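Local coordinates for protein MIP07328p (Drosophila melanogaster, PDB 6FKK) that probably acts as a repulsive axon guidance cue, the modelled part of this semaphorin being its sema domain with the following PSI (plexin repeat) module, at residues 28-33 / 450-455; 286-291 / 387-392; 297-302 / 383-388; 301-306 / 374-379. All coordinates share one frame; numbering follows the deposited sequence.

How the interactions relate
All four contacts lie in the seven-bladed sema propeller and join neighbouring blades or strands. Interaction 1 is a surface contact between the inner strands of the first and last blades, where a carboxylate reaches across to a backbone N-H; the other three are buried. Interactions 2 and 3 both set the fifth blade against strand 386-396 of the sixth and share Thr-387 and Ala-388: the former is apolar, while the latter adds a serine hydroxyl and a partly exposed arginine. Interaction 4 lies within the fifth blade, where backbone hydrogen bonds join the strands and side chains pack beside them; it shares Val-301 and Cys-302 with interaction 3. Ile-450 O, bonded to Thr-387 OG1, links interaction 1 to this group.

Interaction 1: residues 28-33 / 450-455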
loop_
_atom_site.group_PDB
_atom_site.type_symbol
_atom_site.label_atom_id
_atom_site.label_comp_id
_atom_site.label_asym_id
_atom_site.label_seq_id
_atom_site.Cartn_x
_atom_site.Cartn_y
_atom_site.Cartn_z
ATOM N N PHE A 28 -3.112 -1.329 16.297
ATOM C CA PHE A 28 -1.785 -0.878 15.897
ATOM C C PHE A 28 -1.783 -0.375 14.456
ATOM O O PHE A 28 -2.571 -0.819 13.614
ATOM C CB PHE A 28 -0.765 -2.010 16.047
ATOM C CG PHE A 28 -0.370 -2.293 17.471
ATOM C CD1 PHE A 28 -0.374 -1.286 18.420
ATOM C CD2 PHE A 28 0.006 -3.568 17.859
ATOM C CE1 PHE A 28 -0.011 -1.545 19.730
ATOM C CE2 PHE A 28 0.369 -3.833 19.168
ATOM C CZ PHE A 28 0.360 -2.818 20.104
ATOM N N LYS A 29 -0.877 0.561 14.180
ATOM C CA LYS A 29 -0.669 1.092 12.839
ATOM C C LYS A 29 0.786 1.516 12.711
ATOM O O LYS A 29 1.300 2.232 13.575
ATOM C CB LYS A 29 -1.597 2.279 12.556
ATOM C CG LYS A 29 -1.265 3.055 11.286
ATOM C CD LYS A 29 -1.775 2.358 10.034
ATOM C CE LYS A 29 -1.446 3.170 8.785
ATOM N NZ LYS A 29 -1.979 4.563 8.859
ATOM N N ILE A 30 1.443 1.072 11.644
ATOM C CA ILE A 30 2.844 1.411 11.418
ATOM C C ILE A 30 2.926 2.820 10.848
ATOM O O ILE A 30 2.266 3.141 9.854
ATOM C CB ILE A 30 3.509 0.390 10.480
ATOM C CG1 ILE A 30 3.476 -1.010 11.099
ATOM C CG2 ILE A 30 4.941 0.800 10.177
ATOM C CD1 ILE A 30 4.241 -1.125 12.401
ATOM N N LEU A 31 3.737 3.667 11.481
ATOM C CA LEU A 31 3.885 5.057 11.069
ATOM C C LEU A 31 5.202 5.352 10.369
ATOM O O LEU A 31 5.237 6.215 9.490
ATOM C CB LEU A 31 3.747 5.986 12.282
ATOM C CG LEU A 31 2.418 5.883 13.035
ATOM C CD1 LEU A 31 2.339 6.917 14.148
ATOM C CD2 LEU A 31 1.247 6.033 12.076
ATOM N N ASP A 32 6.280 4.660 10.733
ATOM C CA ASP A 32 7.571 4.838 10.083
ATOM C C ASP A 32 8.427 3.617 10.384
ATOM O O ASP A 32 8.350 3.058 11.481
ATOM C CB ASP A 32 8.272 6.117 10.561
ATOM C CG ASP A 32 9.530 6.425 9.769
ATOM O OD1 ASP A 32 9.409 6.796 8.581
ATOM O OD2 ASP A 32 10.638 6.299 10.335
ATOM N N HIS A 33 9.237 3.208 9.410
ATOM C CA HIS A 33 10.039 2.007 9.579
ATOM C C HIS A 33 11.300 2.095 8.733
ATOM O O HIS A 33 11.304 2.685 7.648
ATOM C CB HIS A 33 9.248 0.746 9.205
ATOM C CG HIS A 33 9.050 0.571 7.730
ATOM N ND1 HIS A 33 9.982 -0.043 6.922
ATOM C CD2 HIS A 33 8.029 0.934 6.918
ATOM C CE1 HIS A 33 9.543 -0.054 5.676
ATOM N NE2 HIS A 33 8.360 0.533 5.647
ATOM N N ILE A 450 -4.141 -9.990 9.045
ATOM C CA ILE A 450 -2.858 -9.322 8.863
ATOM C C ILE A 450 -3.110 -7.936 8.282
ATOM O O ILE A 450 -3.649 -7.805 7.175
ATOM C CB ILE A 450 -1.925 -10.143 7.958
ATOM C CG1 ILE A 450 -1.581 -11.476 8.625
ATOM C CG2 ILE A 450 -0.663 -9.360 7.630
ATOM C CD1 ILE A 450 -0.666 -12.350 7.805
ATOM N N ARG A 451 -2.715 -6.901 9.022
ATOM C CA ARG A 451 -2.954 -5.521 8.615
ATOM C C ARG A 451 -1.833 -4.971 7.735
ATOM O O ARG A 451 -2.102 -4.340 6.708
ATOM C CB ARG A 451 -3.137 -4.638 9.854
ATOM C CG ARG A 451 -4.358 -4.990 10.693
ATOM C CD ARG A 451 -5.646 -4.592 9.989
ATOM N NE ARG A 451 -6.824 -4.847 10.814
ATOM C CZ ARG A 451 -7.656 -5.868 10.638
ATOM N NH1 ARG A 451 -7.445 -6.735 9.658
ATOM N NH2 ARG A 451 -8.703 -6.021 11.436
ATOM N N GLU A 452 -0.577 -5.197 8.117
ATOM C CA GLU A 452 0.560 -4.667 7.379
ATOM C C GLU A 452 1.707 -5.668 7.409
ATOM O O GLU A 452 1.723 -6.605 8.212
ATOM C CB GLU A 452 1.025 -3.320 7.950
ATOM C CG GLU A 452 0.141 -2.140 7.579
ATOM C CD GLU A 452 0.373 -0.940 8.476
ATOM O OE1 GLU A 452 0.591 -1.142 9.688
ATOM O OE2 GLU A 452 0.338 0.202 7.970
ATOM N N LEU A 453 2.673 -5.453 6.517
ATOM C CA LEU A 453 3.890 -6.255 6.452
ATOM C C LEU A 453 5.083 -5.326 6.294
ATOM O O LEU A 453 5.079 -4.448 5.425
ATOM C CB LEU A 453 3.847 -7.253 5.290
ATOM C CG LEU A 453 2.834 -8.395 5.378
ATOM C CD1 LEU A 453 2.962 -9.315 4.173
ATOM C CD2 LEU A 453 3.014 -9.170 6.672
ATOM N N VAL A 454 6.097 -5.521 7.132
ATOM C CA VAL A 454 7.316 -4.723 7.113
ATOM C C VAL A 454 8.494 -5.662 6.908
ATOM O O VAL A 454 8.579 -6.710 7.561
ATOM C CB VAL A 454 7.486 -3.907 8.407
ATOM C CG1 VAL A 454 8.680 -2.969 8.292
ATOM C CG2 VAL A 454 6.217 -3.132 8.710
ATOM N N ILE A 455 9.402 -5.285 6.012
ATOM C CA ILE A 455 10.524 -6.126 5.624
ATOM C C ILE A 455 11.817 -5.464 6.076
ATOM O O ILE A 455 12.080 -4.303 5.740
ATOM C CB ILE A 455 10.542 -6.376 4.108
ATOM C CG1 ILE A 455 9.460 -7.387 3.721
ATOM C CG2 ILE A 455 11.916 -6.846 3.664
ATOM C CD1 ILE A 455 9.492 -7.770 2.258
#
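Glu-452 reaches across to the backbone of Ile-30 where the first and last blades of the seven-bladed sema propeller meet, each giving its innermost strand. The two strands run in roughly the same direction, 39° apart, but their axes stay 8.6 Å from each other, so side chains have to fill the gap. From Glu-452 the CB bond points toward 28-33. CG sits beside the backbone N (chi1 -76°) and the chain stretches out beyond it, which carries the carboxylate to the far strand. CD arrives 3.9 Å from Ile-30 N. OE1 then accepts the N-H of Ile-30 on its syn lone pair, Ile-30 N to Glu-452 OE1 being 3.1 Å, while CG1 and CB of Ile-30 lie against the same oxygen. OE2 turns to the lysine: Lys-29 CE is 3.6 Å from Glu-452 OE2, but the bends in the lysine chain leave NZ 5.0 Å from that oxygen, so the opposite charges are close without pairing. Arg-451 and Glu-452 form a classic beta bulge opposite Val-465, and Arg-451 has its own salt bridge to Asp-467. Farther along, Ile-30 CG1 packs loosely on Val-454 CG2. At the exposed end, Val-454 CG1 makes a CH-pi contact over one face of the His-33 imidazole, 3.8 Å from the ring centroid and displaced toward CG and ND1.

Interaction 2: residues 286-291 / 387-392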
loop_
_atom_site.group_PDB
_atom_site.type_symbol
_atom_site.label_atom_id
_atom_site.label_comp_id
_atom_site.label_asym_id
_atom_site.label_seq_id
_atom_site.Cartn_x
_atom_site.Cartn_y
_atom_site.Cartn_z
ATOM N N TYR A 286 3.315 -2.538 -6.242
ATOM C CA TYR A 286 2.537 -3.758 -6.085
ATOM C C TYR A 286 1.315 -3.484 -5.221
ATOM O O TYR A 286 1.407 -2.814 -4.188
ATOM C CB TYR A 286 3.386 -4.864 -5.458
ATOM C CG TYR A 286 4.549 -5.317 -6.313
ATOM C CD1 TYR A 286 5.742 -4.608 -6.333
ATOM C CD2 TYR A 286 4.457 -6.462 -7.093
ATOM C CE1 TYR A 286 6.808 -5.023 -7.108
ATOM C CE2 TYR A 286 5.517 -6.882 -7.871
ATOM C CZ TYR A 286 6.689 -6.161 -7.875
ATOM O OH TYR A 286 7.747 -6.578 -8.649
ATOM N N ALA A 287 0.169 -4.006 -5.649
ATOM C CA ALA A 287 -1.088 -3.763 -4.958
ATOM C C ALA A 287 -1.874 -5.057 -4.829
ATOM O O ALA A 287 -1.709 -5.992 -5.616
ATOM C CB ALA A 287 -1.932 -2.708 -5.682
ATOM N N VAL A 288 -2.742 -5.092 -3.820
ATOM C CA VAL A 288 -3.603 -6.233 -3.539
ATOM C C VAL A 288 -5.042 -5.839 -3.835
ATOM O O VAL A 288 -5.516 -4.799 -3.363
ATOM C CB VAL A 288 -3.450 -6.702 -2.082
ATOM C CG1 VAL A 288 -4.538 -7.697 -1.734
ATOM C CG2 VAL A 288 -2.079 -7.313 -1.874
ATOM N N PHE A 289 -5.734 -6.668 -4.611
ATOM C CA PHE A 289 -7.114 -6.421 -5.003
ATOM C C PHE A 289 -7.992 -7.598 -4.603
ATOM O O PHE A 289 -7.560 -8.754 -4.657
ATOM C CB PHE A 289 -7.234 -6.195 -6.515
ATOM C CG PHE A 289 -6.516 -4.977 -7.016
ATOM C CD1 PHE A 289 -5.147 -4.997 -7.224
ATOM C CD2 PHE A 289 -7.217 -3.818 -7.310
ATOM C CE1 PHE A 289 -4.488 -3.880 -7.696
ATOM C CE2 PHE A 289 -6.562 -2.696 -7.784
ATOM C CZ PHE A 289 -5.196 -2.728 -7.976
ATOM N N THR A 290 -9.228 -7.298 -4.210
ATOM C CA THR A 290 -10.246 -8.307 -3.962
ATOM C C THR A 290 -11.454 -8.039 -4.849
ATOM O O THR A 290 -11.644 -6.930 -5.355
ATOM C CB THR A 290 -10.679 -8.333 -2.487
ATOM O OG1 THR A 290 -11.148 -7.036 -2.095
ATOM C CG2 THR A 290 -9.523 -8.751 -1.587
ATOM N N THR A 291 -12.272 -9.071 -5.038
ATOM C CA THR A 291 -13.480 -8.925 -5.831
ATOM C C THR A 291 -14.604 -8.333 -4.987
ATOM O O THR A 291 -14.547 -8.302 -3.755
ATOM C CB THR A 291 -13.934 -10.266 -6.407
ATOM O OG1 THR A 291 -14.333 -11.136 -5.341
ATOM C CG2 THR A 291 -12.810 -10.915 -7.190
ATOM N N THR A 387 -4.704 -9.309 2.144
ATOM C CA THR A 387 -4.901 -8.048 2.861
ATOM C C THR A 387 -3.667 -7.153 2.874
ATOM O O THR A 387 -3.806 -5.925 2.927
ATOM C CB THR A 387 -5.344 -8.322 4.306
ATOM O OG1 THR A 387 -4.361 -9.129 4.969
ATOM C CG2 THR A 387 -6.691 -9.035 4.336
ATOM N N ALA A 388 -2.466 -7.725 2.825
ATOM C CA ALA A 388 -1.231 -6.962 2.956
ATOM C C ALA A 388 -0.272 -7.325 1.829
ATOM O O ALA A 388 -0.453 -8.318 1.120
ATOM C CB ALA A 388 -0.567 -7.203 4.319
ATOM N N ILE A 389 0.771 -6.508 1.677
ATOM C CA ILE A 389 1.725 -6.667 0.585
ATOM C C ILE A 389 3.072 -6.117 1.035
ATOM O O ILE A 389 3.142 -5.127 1.768
ATOM C CB ILE A 389 1.217 -5.962 -0.693
ATOM C CG1 ILE A 389 2.183 -6.169 -1.863
ATOM C CG2 ILE A 389 0.984 -4.485 -0.428
ATOM C CD1 ILE A 389 2.012 -7.494 -2.564
ATOM N N ALA A 390 4.143 -6.779 0.602
ATOM C CA ALA A 390 5.507 -6.332 0.844
ATOM C C ALA A 390 6.409 -7.037 -0.157
ATOM O O ALA A 390 6.117 -8.157 -0.584
ATOM C CB ALA A 390 5.957 -6.617 2.281
ATOM N N VAL A 391 7.499 -6.373 -0.535
ATOM C CA VAL A 391 8.376 -6.853 -1.598
ATOM C C VAL A 391 9.825 -6.792 -1.135
ATOM O O VAL A 391 10.259 -5.789 -0.559
ATOM C CB VAL A 391 8.204 -6.031 -2.892
ATOM C CG1 VAL A 391 9.151 -6.533 -3.970
ATOM C CG2 VAL A 391 6.769 -6.088 -3.377
ATOM N N HIS A 392 10.571 -7.874 -1.390
ATOM C CA HIS A 392 12.028 -7.871 -1.317
ATOM C C HIS A 392 12.550 -7.802 -2.745
ATOM O O HIS A 392 12.574 -8.829 -3.441
ATOM C CB HIS A 392 12.553 -9.122 -0.605
ATOM C CG HIS A 392 14.042 -9.137 -0.419
ATOM N ND1 HIS A 392 14.706 -10.192 0.172
ATOM C CD2 HIS A 392 14.994 -8.228 -0.741
ATOM C CE1 HIS A 392 16.001 -9.932 0.204
ATOM N NE2 HIS A 392 16.202 -8.747 -0.344
#
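Tyr-286 and Val-391 meet across two strands that run almost antiparallel, at 159° and only 6.8 Å apart at their axes, yet share no hydrogen bond. The strands belong to different sheets, the fifth and sixth blades of the sema propeller, and the blades meet through side chains that interleave. Val-391 brings CG2 over one face of the tyrosine ring in a CH-pi contact, 3.9 Å from the ring centroid and nearer the CD1 side, where Val-391 CG2 to Tyr-286 CD1 is 3.5 Å. The two side chains cross at about a right angle. Beyond the ring, Tyr-286 OH is hydrogen-bonded to Asp-404 of strand 402-410, which ties the phenol to the sixth blade at its polar end as well.

In the middle sits Ile-389. Its CG1 is anti to the backbone N (chi1 -178°), which places CG1 4.0 Å from Tyr-286 CB and lets CD1 lie between that carbon and Val-288 CG2. Val-288 slides past it in the opposite direction: its CG2 is 3.8 Å from Ile-389 CB and also rests on the carbonyl oxygen of Ala-388, itself hydrogen-bonded to Ser-408 OG. With an alanine at Ile-389, CG1, CG2 and CD1 would be missing, and a gap would probably open between Tyr-286 CB and Val-288 CG2. Since nothing polar joins these two segments directly, they are held by hydrophobic packing and the fit of branched carbons, and the polar tie from Tyr-286 to the sixth blade is made outside them, at Asp-404.

Interaction 3: residues 297-302 / 383-388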
loop_
_atom_site.group_PDB
_atom_site.type_symbol
_atom_site.label_atom_id
_atom_site.label_comp_id
_atom_site.label_asym_id
_atom_site.label_seq_id
_atom_site.Cartn_x
_atom_site.Cartn_y
_atom_site.Cartn_z
ATOM N N PRO A 297 -15.837 -14.929 -4.271
ATOM C CA PRO A 297 -14.741 -14.334 -3.492
ATOM C C PRO A 297 -13.391 -14.613 -4.134
ATOM O O PRO A 297 -13.034 -15.762 -4.406
ATOM C CB PRO A 297 -14.870 -15.010 -2.121
ATOM C CG PRO A 297 -15.705 -16.229 -2.357
ATOM C CD PRO A 297 -16.638 -15.869 -3.470
ATOM N N GLY A 298 -12.648 -13.545 -4.386
ATOM C CA GLY A 298 -11.376 -13.656 -5.076
ATOM C C GLY A 298 -10.423 -12.567 -4.645
ATOM O O GLY A 298 -10.834 -11.455 -4.303
ATOM N N SER A 299 -9.135 -12.898 -4.662
ATOM C CA SER A 299 -8.070 -11.957 -4.354
ATOM C C SER A 299 -7.011 -12.031 -5.442
ATOM O O SER A 299 -6.850 -13.062 -6.101
ATOM C CB SER A 299 -7.434 -12.248 -2.994
ATOM O OG SER A 299 -8.420 -12.288 -1.982
ATOM N N ALA A 300 -6.285 -10.932 -5.621
ATOM C CA ALA A 300 -5.263 -10.886 -6.654
ATOM C C ALA A 300 -4.186 -9.883 -6.275
ATOM O O ALA A 300 -4.429 -8.933 -5.527
ATOM C CB ALA A 300 -5.855 -10.523 -8.019
ATOM N N VAL A 301 -2.989 -10.108 -6.812
ATOM C CA VAL A 301 -1.870 -9.184 -6.684
ATOM C C VAL A 301 -1.525 -8.680 -8.077
ATOM O O VAL A 301 -1.207 -9.475 -8.970
ATOM C CB VAL A 301 -0.647 -9.843 -6.029
ATOM C CG1 VAL A 301 0.544 -8.902 -6.088
ATOM C CG2 VAL A 301 -0.956 -10.224 -4.594
ATOM N N CYS A 302 -1.592 -7.366 -8.264
ATOM C CA CYS A 302 -1.189 -6.733 -9.509
ATOM C C CYS A 302 -0.062 -5.748 -9.243
ATOM O O CYS A 302 0.026 -5.148 -8.167
ATOM C CB CYS A 302 -2.356 -6.003 -10.188
ATOM S SG CYS A 302 -3.470 -7.046 -11.166
ATOM N N HIS A 383 -11.297 -19.656 1.218
ATOM C CA HIS A 383 -11.866 -19.190 2.475
ATOM C C HIS A 383 -11.072 -18.051 3.106
ATOM O O HIS A 383 -11.191 -17.827 4.317
ATOM C CB HIS A 383 -11.990 -20.354 3.461
ATOM C CG HIS A 383 -12.944 -21.421 3.018
ATOM N ND1 HIS A 383 -14.237 -21.149 2.630
ATOM C CD2 HIS A 383 -12.793 -22.763 2.909
ATOM C CE1 HIS A 383 -14.842 -22.275 2.297
ATOM N NE2 HIS A 383 -13.988 -23.270 2.458
ATOM N N HIS A 384 -10.269 -17.330 2.328
ATOM C CA HIS A 384 -9.533 -16.190 2.851
ATOM C C HIS A 384 -9.234 -15.221 1.718
ATOM O O HIS A 384 -9.181 -15.598 0.544
ATOM C CB HIS A 384 -8.234 -16.621 3.549
ATOM C CG HIS A 384 -7.282 -17.360 2.660
ATOM N ND1 HIS A 384 -7.083 -18.720 2.750
ATOM C CD2 HIS A 384 -6.466 -16.926 1.670
ATOM C CE1 HIS A 384 -6.189 -19.094 1.853
ATOM N NE2 HIS A 384 -5.799 -18.024 1.183
ATOM N N ARG A 385 -9.040 -13.958 2.088
ATOM C CA ARG A 385 -8.705 -12.899 1.148
ATOM C C ARG A 385 -7.344 -12.313 1.499
ATOM O O ARG A 385 -6.943 -12.298 2.666
ATOM C CB ARG A 385 -9.760 -11.784 1.162
ATOM C CG ARG A 385 -11.173 -12.232 0.820
ATOM C CD ARG A 385 -12.178 -11.113 1.076
ATOM N NE ARG A 385 -13.527 -11.460 0.634
ATOM C CZ ARG A 385 -14.039 -11.115 -0.543
ATOM N NH1 ARG A 385 -13.313 -10.412 -1.401
ATOM N NH2 ARG A 385 -15.275 -11.471 -0.865
ATOM N N LEU A 386 -6.638 -11.823 0.483
ATOM C CA LEU A 386 -5.370 -11.146 0.705
ATOM C C LEU A 386 -5.604 -9.747 1.255
ATOM O O LEU A 386 -6.571 -9.070 0.892
ATOM C CB LEU A 386 -4.566 -11.068 -0.591
ATOM C CG LEU A 386 -4.142 -12.389 -1.241
ATOM C CD1 LEU A 386 -3.320 -12.118 -2.491
ATOM C CD2 LEU A 386 -3.365 -13.270 -0.272
ATOM N N THR A 387 -4.704 -9.309 2.144
ATOM C CA THR A 387 -4.901 -8.048 2.861
ATOM C C THR A 387 -3.667 -7.153 2.874
ATOM O O THR A 387 -3.806 -5.925 2.927
ATOM C CB THR A 387 -5.344 -8.322 4.306
ATOM O OG1 THR A 387 -4.361 -9.129 4.969
ATOM C CG2 THR A 387 -6.691 -9.035 4.336
ATOM N N ALA A 388 -2.466 -7.725 2.825
ATOM C CA ALA A 388 -1.231 -6.962 2.956
ATOM C C ALA A 388 -0.272 -7.325 1.829
ATOM O O ALA A 388 -0.453 -8.318 1.120
ATOM C CB ALA A 388 -0.567 -7.203 4.319
#
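In the interface between the fifth and sixth propeller blades, Ser-299 takes the backbone N-H of Leu-386 near the start of the sixth blade's inner strand. Leu-386 N to Ser-299 OG is 3.1 Å, with a fairly straight N-H...O angle of 157°. The hydroxyl is placed for this by a chi1 of -54°, which sets OG beside the serine's own backbone N and turns it toward 383-388, where it also lies against CA and CB of Arg-385.

At the serine CB the contact becomes apolar: Leu-386 CG packs 3.7 Å from Ser-299 CB, and Leu-386 CD1 crosses to Val-301 CG2, also at 3.7 Å. On the other side of the serine, Arg-385 runs its extended chain back along the fifth blade. Pro-297 CB sits over one face of the guanidinium, 3.8 Å from Arg-385 NH2, while NH1 makes a weak hydrogen bond to Thr-291 O. The backbone N of Arg-385 is bonded to Asp-411 OD1, which fixes the chain just before the serine's partner.

Replacing Ser-299 by a valine removes the oxygen acceptor, and the backbone N-H of buried Leu-386 would probably be left without its mate across the interface. One side-chain bond thus stands in for the sheet pairing that two separate blades do not make, with buried Leu-386 packed on one side of the serine and partly exposed Arg-385 on the other.

Interaction 4: residues 301-306 / 374-379; sequences VCAFNV and RPLLTK
Val-301 and Leu-377 form an antiparallel hydrogen-bonded pair in the fifth propeller blade, and the close-fitting part of the contact is built round them. Val-301 N gives its hydrogen to Leu-377 O at 2.9 Å, and the carbonyl of Val-301 receives Leu-376 N at 2.7 Å. The second N-H is bent at 138°, although it comes in almost end-on to the carbonyl. The side chains of Val-301 and Leu-377 leave the sheet on the same face, CB to CB 4.4 Å; on that face Val-301 also meets Leu-386 and Ile-389 of the sixth blade. In Leu-376, CG lies beside the backbone N (chi1 -57°), which helps bring CD1 to 3.7 Å from Ala-303 CB, with Tyr-286 touching both residues. Leu-376 O is held by Thr-435 OG1 and Asn-420 ND2. Cys-302 SG, disulfide-bonded to Cys-257, packs on the buried proline, 3.7 Å from Pro-375 CA.

The loose side is at Arg-374. Partly exposed, it turns its side chain away from 301-306 toward Val-259 and Pro-260, near a glycan. Leu-376 and Leu-377, both facing Val-301, make a classic beta bulge; it occurs where the chain, back from the long insertion between the third and fourth strands that marks sema propellers, starts the blade's outer strand.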
loop_
_atom_site.group_PDB
_atom_site.type_symbol
_atom_site.label_atom_id
_atom_site.label_comp_id
_atom_site.label_asym_id
_atom_site.label_seq_id
_atom_site.Cartn_x
_atom_site.Cartn_y
_atom_site.Cartn_z
ATOM N N VAL A 301 -2.989 -10.108 -6.812
ATOM C CA VAL A 301 -1.870 -9.184 -6.684
ATOM C C VAL A 301 -1.525 -8.680 -8.077
ATOM O O VAL A 301 -1.207 -9.475 -8.970
ATOM C CB VAL A 301 -0.647 -9.843 -6.029
ATOM C CG1 VAL A 301 0.544 -8.902 -6.088
ATOM C CG2 VAL A 301 -0.956 -10.224 -4.594
ATOM N N CYS A 302 -1.592 -7.366 -8.264
ATOM C CA CYS A 302 -1.189 -6.733 -9.509
ATOM C C CYS A 302 -0.062 -5.748 -9.243
ATOM O O CYS A 302 0.026 -5.148 -8.167
ATOM C CB CYS A 302 -2.356 -6.003 -10.188
ATOM S SG CYS A 302 -3.470 -7.046 -11.166
ATOM N N ALA A 303 0.802 -5.589 -10.240
ATOM C CA ALA A 303 1.881 -4.615 -10.203
ATOM C C ALA A 303 1.656 -3.592 -11.303
ATOM O O ALA A 303 1.215 -3.937 -12.405
ATOM C CB ALA A 303 3.247 -5.285 -10.377
ATOM N N PHE A 304 1.952 -2.333 -11.003
ATOM C CA PHE A 304 1.748 -1.246 -11.946
ATOM C C PHE A 304 3.042 -0.470 -12.125
ATOM O O PHE A 304 3.754 -0.202 -11.154
ATOM C CB PHE A 304 0.634 -0.311 -11.475
ATOM C CG PHE A 304 -0.718 -0.959 -11.434
ATOM C CD1 PHE A 304 -1.153 -1.617 -10.295
ATOM C CD2 PHE A 304 -1.554 -0.908 -12.534
ATOM C CE1 PHE A 304 -2.399 -2.213 -10.257
ATOM C CE2 PHE A 304 -2.800 -1.499 -12.502
ATOM C CZ PHE A 304 -3.224 -2.153 -11.362
ATOM N N ASN A 305 3.343 -0.117 -13.374
ATOM C CA ASN A 305 4.523 0.679 -13.679
ATOM C C ASN A 305 4.215 2.152 -13.437
ATOM O O ASN A 305 3.207 2.672 -13.927
ATOM C CB ASN A 305 4.960 0.449 -15.127
ATOM C CG ASN A 305 6.361 0.968 -15.414
ATOM O OD1 ASN A 305 6.807 1.955 -14.828
ATOM N ND2 ASN A 305 7.061 0.302 -16.326
ATOM N N VAL A 306 5.082 2.819 -12.670
ATOM C CA VAL A 306 4.865 4.228 -12.346
ATOM C C VAL A 306 4.856 5.077 -13.609
ATOM O O VAL A 306 4.136 6.080 -13.690
ATOM C CB VAL A 306 5.930 4.709 -11.340
ATOM C CG1 VAL A 306 5.738 6.185 -11.006
ATOM C CG2 VAL A 306 5.875 3.863 -10.079
ATOM N N ARG A 374 -1.894 -8.983 -16.547
ATOM C CA ARG A 374 -2.650 -9.961 -15.780
ATOM C C ARG A 374 -2.133 -9.945 -14.350
ATOM O O ARG A 374 -1.036 -9.437 -14.090
ATOM C CB ARG A 374 -2.526 -11.367 -16.391
ATOM C CG ARG A 374 -1.101 -11.868 -16.541
ATOM C CD ARG A 374 -1.063 -13.365 -16.833
ATOM N NE ARG A 374 -1.889 -13.742 -17.979
ATOM C CZ ARG A 374 -3.092 -14.300 -17.883
ATOM N NH1 ARG A 374 -3.618 -14.547 -16.691
ATOM N NH2 ARG A 374 -3.772 -14.611 -18.979
ATOM N N PRO A 375 -2.903 -10.472 -13.399
ATOM C CA PRO A 375 -2.425 -10.516 -12.015
ATOM C C PRO A 375 -1.208 -11.415 -11.867
ATOM O O PRO A 375 -1.069 -12.437 -12.544
ATOM C CB PRO A 375 -3.624 -11.079 -11.241
ATOM C CG PRO A 375 -4.802 -10.799 -12.102
ATOM C CD PRO A 375 -4.306 -10.909 -13.507
ATOM N N LEU A 376 -0.313 -11.010 -10.966
ATOM C CA LEU A 376 0.841 -11.837 -10.637
ATOM C C LEU A 376 0.458 -13.035 -9.778
ATOM O O LEU A 376 1.206 -14.017 -9.733
ATOM C CB LEU A 376 1.895 -10.995 -9.922
ATOM C CG LEU A 376 2.378 -9.762 -10.687
ATOM C CD1 LEU A 376 3.392 -8.991 -9.861
ATOM C CD2 LEU A 376 2.970 -10.173 -12.022
ATOM N N LEU A 377 -0.686 -12.971 -9.102
ATOM C CA LEU A 377 -1.186 -14.071 -8.289
ATOM C C LEU A 377 -2.686 -13.889 -8.131
ATOM O O LEU A 377 -3.143 -12.778 -7.853
ATOM C CB LEU A 377 -0.508 -14.104 -6.914
ATOM C CG LEU A 377 -1.028 -15.134 -5.907
ATOM C CD1 LEU A 377 -0.611 -16.533 -6.308
ATOM C CD2 LEU A 377 -0.536 -14.819 -4.509
ATOM N N THR A 378 -3.446 -14.965 -8.318
ATOM C CA THR A 378 -4.883 -14.945 -8.095
ATOM C C THR A 378 -5.255 -15.975 -7.039
ATOM O O THR A 378 -4.643 -17.045 -6.951
ATOM C CB THR A 378 -5.666 -15.225 -9.388
ATOM O OG1 THR A 378 -5.387 -16.553 -9.844
ATOM C CG2 THR A 378 -5.282 -14.233 -10.470
ATOM N N LYS A 379 -6.257 -15.637 -6.230
ATOM C CA LYS A 379 -6.792 -16.534 -5.205
ATOM C C LYS A 379 -8.312 -16.446 -5.272
ATOM O O LYS A 379 -8.902 -15.486 -4.768
ATOM C CB LYS A 379 -6.275 -16.169 -3.817
ATOM C CG LYS A 379 -4.914 -16.752 -3.478
ATOM C CD LYS A 379 -4.522 -16.423 -2.044
ATOM C CE LYS A 379 -3.476 -17.394 -1.519
ATOM N NZ LYS A 379 -3.999 -18.791 -1.486
#